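Glucosidase (Croceicoccus marinus, PDB 5Z3K) acts as a GH39-family beta-glucosidase that probably hydrolyses O-glycosidic bonds at the terminal sugar of its substrates. Local coordinates at residues H24-I29 against G332-V337; G28-A33 against D44-A49; F301-A304 against A308-H311. All blocks are in the same frame, centred on the assembly; numbering follows the deposited sequence.

After two earlier strands, 6-13 and 16-17, the chain forms strand 25-27, the first of the eight-stranded parallel barrel. Contact 2 closes the earliest loop: the loop leaving this strand, G28-A33, meets helix 43-48. Much later, contact 3 closes a short loop after strand 298-301, the last barrel strand. Contact 1 spans both, joining residues 24-29 to helix 329-341 across about 300 residues. Contacts 2 and 3 therefore lie within its span, one after the other, and contacts 1 and 2 share G28 and I29. Hydrogen bonds link all three: T26 OG1 to F301 O, N48 ND2 to Q335 OE1, and W46 NE1 to A304 O. Together they tie the two ends of the barrel sequence.

Contact 1. Residues H24-I29 against G332-V337; sequences HGTSGI and GAFQLV
H24 points the NE2 corner of its tilted imidazole at one face of the F334 ring. NE2 is the atom nearest the ring; it lies 3.3 Å above the ring plane and over its centre. The rings meet obliquely, with planes at 41° and centroids 4.3 Å apart. H24 NE2 is also 3.0 Å from F334 O. The H24 torsions explain this: CG is anti to the backbone N (chi1 -153°), which carries the ring out from the strand toward the helix.

V337 meets the imidazole one helical turn further along. Its CG1 lies 3.6 Å from H24 ND1, and its carbonyl carbon is over one face of the imidazole near the rim. V337 also packs against A285 and A288 of helix 277-291 and L373 of strand 369-376.

With CG anti to the backbone N (chi1 -178°), the F334 ring stretches from the helix toward the strand. Its far corner then meets T26: F334 CZ is 3.9 Å from T26 CB, which approaches at the ring edge. The two side chains are roughly perpendicular. T26 OG1 is engaged by F301 O of the last barrel strand. A49 packs on F334 as well.

All the touching residues are buried. The contact joins the first strand of a (beta/alpha)8 barrel, with the residue just before it, to the helix that follows the eighth strand. It lies beside the seam where the first and eighth strands of the TIM barrel meet, as expected for a family 39 glycoside hydrolase.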
# COMPACT_ATOMS: atom_id res chain seq x y z
N HIS A 24 4.11 -4.70 2.15
CA HIS A 24 4.54 -3.32 2.41
C HIS A 24 4.81 -2.57 1.11
O HIS A 24 5.94 -2.18 0.80
CB HIS A 24 5.78 -3.27 3.30
CG HIS A 24 5.87 -2.01 4.10
ND1 HIS A 24 4.92 -1.65 5.02
CD2 HIS A 24 6.82 -1.04 4.14
CE1 HIS A 24 5.26 -0.50 5.58
NE2 HIS A 24 6.41 -0.11 5.07
N GLY A 25 3.74 -2.36 0.34
CA GLY A 25 3.82 -1.47 -0.80
C GLY A 25 3.40 -0.06 -0.44
O GLY A 25 2.77 0.18 0.58
N THR A 26 3.74 0.90 -1.31
CA THR A 26 3.35 2.28 -1.04
C THR A 26 3.37 3.06 -2.34
O THR A 26 3.81 2.58 -3.39
CB THR A 26 4.28 2.95 -0.02
OG1 THR A 26 3.65 4.13 0.48
CG2 THR A 26 5.60 3.35 -0.68
N SER A 27 2.87 4.28 -2.26
CA SER A 27 2.90 5.19 -3.39
C SER A 27 3.52 6.50 -2.91
O SER A 27 3.74 6.70 -1.71
CB SER A 27 1.50 5.43 -3.96
OG SER A 27 0.77 6.30 -3.13
N GLY A 28 3.80 7.38 -3.86
CA GLY A 28 4.42 8.66 -3.58
C GLY A 28 5.72 8.83 -4.34
O GLY A 28 6.20 7.93 -5.03
N ILE A 29 6.30 10.02 -4.17
CA ILE A 29 7.53 10.45 -4.84
C ILE A 29 8.66 10.40 -3.81
O ILE A 29 8.66 11.20 -2.86
CB ILE A 29 7.37 11.86 -5.44
CG1 ILE A 29 6.28 11.85 -6.52
CG2 ILE A 29 8.71 12.36 -5.98
CD1 ILE A 29 5.80 13.25 -6.96
N GLY A 332 7.69 6.64 11.57
CA GLY A 332 8.30 5.63 12.40
C GLY A 332 7.55 4.32 12.31
O GLY A 332 8.14 3.26 12.08
N ALA A 333 6.22 4.38 12.47
CA ALA A 333 5.41 3.16 12.35
C ALA A 333 5.55 2.54 10.97
O ALA A 333 5.59 1.32 10.83
CB ALA A 333 3.95 3.47 12.67
N PHE A 334 5.62 3.38 9.93
CA PHE A 334 5.77 2.87 8.57
C PHE A 334 7.03 2.02 8.43
O PHE A 334 6.98 0.94 7.83
CB PHE A 334 5.79 4.04 7.59
CG PHE A 334 5.89 3.62 6.14
CD1 PHE A 334 4.76 3.20 5.44
CD2 PHE A 334 7.11 3.67 5.47
CE1 PHE A 334 4.85 2.83 4.10
CE2 PHE A 334 7.20 3.30 4.13
CZ PHE A 334 6.07 2.87 3.45
N GLN A 335 8.15 2.47 9.01
CA GLN A 335 9.38 1.69 8.94
C GLN A 335 9.29 0.42 9.78
O GLN A 335 9.71 -0.65 9.33
CB GLN A 335 10.57 2.54 9.39
CG GLN A 335 10.90 3.70 8.45
CD GLN A 335 11.93 4.64 9.05
OE1 GLN A 335 13.13 4.40 8.97
NE2 GLN A 335 11.46 5.72 9.67
N LEU A 336 8.77 0.51 11.01
CA LEU A 336 8.72 -0.68 11.85
C LEU A 336 7.79 -1.74 11.26
O LEU A 336 8.07 -2.95 11.36
CB LEU A 336 8.27 -0.32 13.26
CG LEU A 336 9.04 0.78 14.00
CD1 LEU A 336 8.54 0.83 15.42
CD2 LEU A 336 10.54 0.55 13.94
N VAL A 337 6.69 -1.31 10.65
CA VAL A 337 5.81 -2.26 9.95
C VAL A 337 6.56 -2.95 8.83
O VAL A 337 6.57 -4.19 8.72
CB VAL A 337 4.55 -1.54 9.42
CG1 VAL A 337 3.86 -2.40 8.39
CG2 VAL A 337 3.60 -1.17 10.55

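Contact 2. Residues G28-A33 against D44-A49; sequences GIPAPA and DVWRNA
P30 sits over one face of the W46 indole, CB leading. Its CB is 3.6 Å from the centroid of the six-membered ring and only 4° off the ring normal, a clear CH-pi contact. The rest of the pyrrolidine leans toward the outer rim: P30 CG is 3.7 Å from W46 CZ3, and P30 CD is 3.8 Å from W46 CH2. G28 comes to the same ring from another direction. Its carbonyl O lies near the ring plane, at the edge, 3.3 Å from W46 CH2.

The tryptophan reaches this place because CG is anti to its carbonyl carbon (chi1 -75°). That torsion sends the indole away from the helix toward the loop. Its pyrrole nitrogen is held in addition: W46 NE1 donates to A304 O, in the loop after the last barrel strand.

The loop has its own anchors. G28 adopts backbone angles at which a CB would press on the carbonyl O of S27, and that CB would also come near the indole. G28 O accepts a weak hydrogen bond from W59 NE1, and P30 is backbone-bonded to I42. Q97 of helix 89-100 packs on P30. On the exposed side of the helix, R47 grips D44 side-on. R47 NE is 2.8 Å and R47 NH2 3.0 Å from D44 OD1, both from the same face of the carboxylate.

In the TIM barrel, the contact packs the loop after strand 25-27 on helix 43-48, which follows it in the chain. No hydrogen bond crosses between the two segments. Cohesion comes mainly from C-H groups on a ring face, with a carbonyl O at the edge; the bond from W46 NE1 to A304 O probably limits how the indole can turn.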
# COMPACT_ATOMS: atom_id res chain seq x y z
N GLY A 28 3.80 7.38 -3.86
CA GLY A 28 4.42 8.66 -3.58
C GLY A 28 5.72 8.83 -4.34
O GLY A 28 6.20 7.93 -5.03
N ILE A 29 6.30 10.02 -4.17
CA ILE A 29 7.53 10.45 -4.84
C ILE A 29 8.66 10.40 -3.81
O ILE A 29 8.66 11.20 -2.86
CB ILE A 29 7.37 11.86 -5.44
CG1 ILE A 29 6.28 11.85 -6.52
CG2 ILE A 29 8.71 12.36 -5.98
CD1 ILE A 29 5.80 13.25 -6.96
N PRO A 30 9.63 9.50 -3.94
CA PRO A 30 10.63 9.32 -2.88
C PRO A 30 11.82 10.27 -2.94
O PRO A 30 12.56 10.35 -1.95
CB PRO A 30 11.10 7.87 -3.09
CG PRO A 30 10.92 7.62 -4.54
CD PRO A 30 9.68 8.40 -4.94
N ALA A 31 12.01 10.99 -4.04
CA ALA A 31 13.22 11.78 -4.26
C ALA A 31 13.04 12.58 -5.55
O ALA A 31 12.19 12.24 -6.38
CB ALA A 31 14.46 10.88 -4.37
N PRO A 32 13.81 13.67 -5.72
CA PRO A 32 13.68 14.49 -6.93
C PRO A 32 13.94 13.71 -8.21
O PRO A 32 14.66 12.71 -8.23
CB PRO A 32 14.75 15.57 -6.73
CG PRO A 32 14.96 15.65 -5.28
CD PRO A 32 14.67 14.30 -4.71
N ALA A 33 13.36 14.21 -9.29
CA ALA A 33 13.62 13.78 -10.66
C ALA A 33 13.55 15.02 -11.53
O ALA A 33 12.98 16.04 -11.12
CB ALA A 33 12.59 12.73 -11.12
N ASP A 44 16.06 6.81 1.25
CA ASP A 44 16.68 5.97 2.27
C ASP A 44 15.67 5.51 3.32
O ASP A 44 15.85 4.45 3.91
CB ASP A 44 17.84 6.70 2.96
CG ASP A 44 18.64 5.78 3.86
OD1 ASP A 44 19.30 4.86 3.34
OD2 ASP A 44 18.61 5.99 5.09
N VAL A 45 14.62 6.31 3.57
CA VAL A 45 13.59 5.87 4.51
C VAL A 45 12.79 4.72 3.92
O VAL A 45 12.44 3.76 4.62
CB VAL A 45 12.66 7.05 4.91
CG1 VAL A 45 11.61 6.60 5.94
CG2 VAL A 45 13.46 8.23 5.45
N TRP A 46 12.48 4.79 2.62
CA TRP A 46 11.80 3.66 1.97
C TRP A 46 12.67 2.40 2.04
O TRP A 46 12.16 1.30 2.28
CB TRP A 46 11.48 4.01 0.51
CG TRP A 46 10.33 4.95 0.30
CD1 TRP A 46 9.79 5.82 1.20
CD2 TRP A 46 9.58 5.10 -0.91
NE1 TRP A 46 8.75 6.51 0.62
CE2 TRP A 46 8.59 6.08 -0.67
CE3 TRP A 46 9.65 4.51 -2.18
CZ2 TRP A 46 7.68 6.48 -1.65
CZ3 TRP A 46 8.74 4.91 -3.16
CH2 TRP A 46 7.77 5.89 -2.89
N ARG A 47 13.98 2.55 1.83
CA ARG A 47 14.89 1.43 1.96
C ARG A 47 14.87 0.85 3.36
O ARG A 47 14.74 -0.37 3.55
CB ARG A 47 16.32 1.86 1.58
CG ARG A 47 17.32 0.72 1.63
CD ARG A 47 18.75 1.23 1.87
NE ARG A 47 18.80 2.12 3.03
CZ ARG A 47 18.74 1.72 4.29
NH1 ARG A 47 18.65 0.43 4.60
NH2 ARG A 47 18.79 2.62 5.27
N ASN A 48 15.00 1.71 4.38
CA ASN A 48 14.98 1.25 5.76
C ASN A 48 13.64 0.62 6.13
O ASN A 48 13.58 -0.30 6.96
CB ASN A 48 15.30 2.40 6.70
CG ASN A 48 15.75 1.92 8.05
OD1 ASN A 48 16.68 1.12 8.14
ND2 ASN A 48 15.08 2.38 9.10
N ALA A 49 12.54 1.10 5.53
CA ALA A 49 11.24 0.48 5.75
C ALA A 49 11.06 -0.82 4.97
O ALA A 49 10.02 -1.46 5.12
CB ALA A 49 10.13 1.47 5.36

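Contact 3. Residues F301-A304 against A308-H311; sequences FFRA and ADFH
R303 and D309 form a long ion pair, with R303 NH1 3.9 Å from D309 OD2. The guanidinium and carboxylate planes stand 44° apart, so the groups do not meet flat. The stronger charged partner of R303 is D305, which takes a salt bridge from NE.

Water does much of the joining. Water 2 accepts from R303 NH1 at 3.0 Å and donates to D309 OD2 at 2.6 Å, bridging the gap that the direct pair leaves. Water 1 accepts from F310 N at 3.1 Å and takes a weak bond from R303 NH2. Both waters lie at the guanidinium edge, in its plane. R303 NH2 also comes 3.1 Å from A308 O.

Within the second segment D309 is fixed by backbone donors. OD1 accepts from H311 N at 2.8 Å, closing an Asx turn, and also from Y312 N.

Apolar contacts settle the arginine chain, which begins after a cis peptide between F302 and R303. CG takes the crowded position between the backbone N and the carbonyl carbon (chi1 48°) and rests over the F302 ring. A bend at chi3 then turns the guanidinium toward residues 308-309.

With a leucine in place of R303, D305 would probably lose its salt-bridge mate and water 2 a donor, leaving the D309 carboxylate poorly balanced. The charge of R303 is likely shared chiefly between D305, met directly, and D309, met largely through water, with D58 a long, weak third. This links the start of the loop after strand 298-301 to residues 308-309.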
# COMPACT_ATOMS: atom_id res chain seq x y z
N PHE A 301 0.16 1.41 0.58
CA PHE A 301 -0.15 2.45 1.55
C PHE A 301 -0.08 3.83 0.92
O PHE A 301 0.88 4.14 0.20
CB PHE A 301 0.82 2.39 2.72
CG PHE A 301 0.65 3.54 3.68
CD1 PHE A 301 -0.33 3.49 4.67
CD2 PHE A 301 1.45 4.68 3.58
CE1 PHE A 301 -0.50 4.53 5.57
CE2 PHE A 301 1.29 5.74 4.45
CZ PHE A 301 0.31 5.68 5.45
N PHE A 302 -1.05 4.68 1.24
CA PHE A 302 -1.20 6.00 0.65
C PHE A 302 -1.02 7.06 1.74
O PHE A 302 -1.83 7.11 2.67
CB PHE A 302 -2.59 6.13 0.01
CG PHE A 302 -2.85 7.46 -0.64
CD1 PHE A 302 -2.28 7.78 -1.87
CD2 PHE A 302 -3.67 8.40 -0.04
CE1 PHE A 302 -2.51 9.00 -2.48
CE2 PHE A 302 -3.91 9.64 -0.64
CZ PHE A 302 -3.33 9.93 -1.87
N ARG A 303 0.03 7.89 1.65
CA ARG A 303 1.16 7.82 0.72
C ARG A 303 2.42 8.14 1.52
O ARG A 303 2.39 9.00 2.41
CB ARG A 303 0.99 8.80 -0.45
CG ARG A 303 0.61 10.23 -0.03
CD ARG A 303 0.18 11.10 -1.24
NE ARG A 303 1.35 11.55 -2.00
CZ ARG A 303 1.30 12.24 -3.14
NH1 ARG A 303 0.13 12.57 -3.70
NH2 ARG A 303 2.42 12.59 -3.74
N ALA A 304 3.54 7.46 1.22
CA ALA A 304 4.77 7.59 2.00
C ALA A 304 5.68 8.71 1.45
O ALA A 304 6.84 8.50 1.08
CB ALA A 304 5.52 6.26 2.04
N ALA A 308 3.12 16.24 -1.19
CA ALA A 308 3.20 17.18 -2.30
C ALA A 308 2.66 16.51 -3.55
O ALA A 308 3.22 15.53 -4.05
CB ALA A 308 4.65 17.65 -2.51
N ASP A 309 1.54 17.01 -4.05
CA ASP A 309 0.77 16.36 -5.10
C ASP A 309 0.87 17.25 -6.33
O ASP A 309 0.35 18.36 -6.34
CB ASP A 309 -0.68 16.16 -4.64
CG ASP A 309 -1.59 15.57 -5.71
OD1 ASP A 309 -1.38 15.79 -6.92
OD2 ASP A 309 -2.56 14.88 -5.32
N PHE A 310 1.56 16.76 -7.36
CA PHE A 310 1.84 17.55 -8.56
C PHE A 310 0.80 17.34 -9.65
O PHE A 310 1.03 17.74 -10.80
CB PHE A 310 3.24 17.21 -9.07
CG PHE A 310 4.33 17.57 -8.09
CD1 PHE A 310 4.69 16.70 -7.08
CD2 PHE A 310 4.97 18.80 -8.18
CE1 PHE A 310 5.69 17.04 -6.17
CE2 PHE A 310 5.97 19.15 -7.28
CZ PHE A 310 6.33 18.27 -6.27
N HIS A 311 -0.32 16.73 -9.31
CA HIS A 311 -1.46 16.63 -10.20
C HIS A 311 -2.61 17.52 -9.77
O HIS A 311 -3.12 18.31 -10.57
CB HIS A 311 -1.89 15.16 -10.27
CG HIS A 311 -0.75 14.25 -10.61
ND1 HIS A 311 -0.30 14.08 -11.91
CD2 HIS A 311 0.07 13.51 -9.83
CE1 HIS A 311 0.73 13.24 -11.91
NE2 HIS A 311 0.97 12.88 -10.66
O HOH W 1 2.07 13.78 -6.95
O HOH W 2 -2.79 13.02 -3.45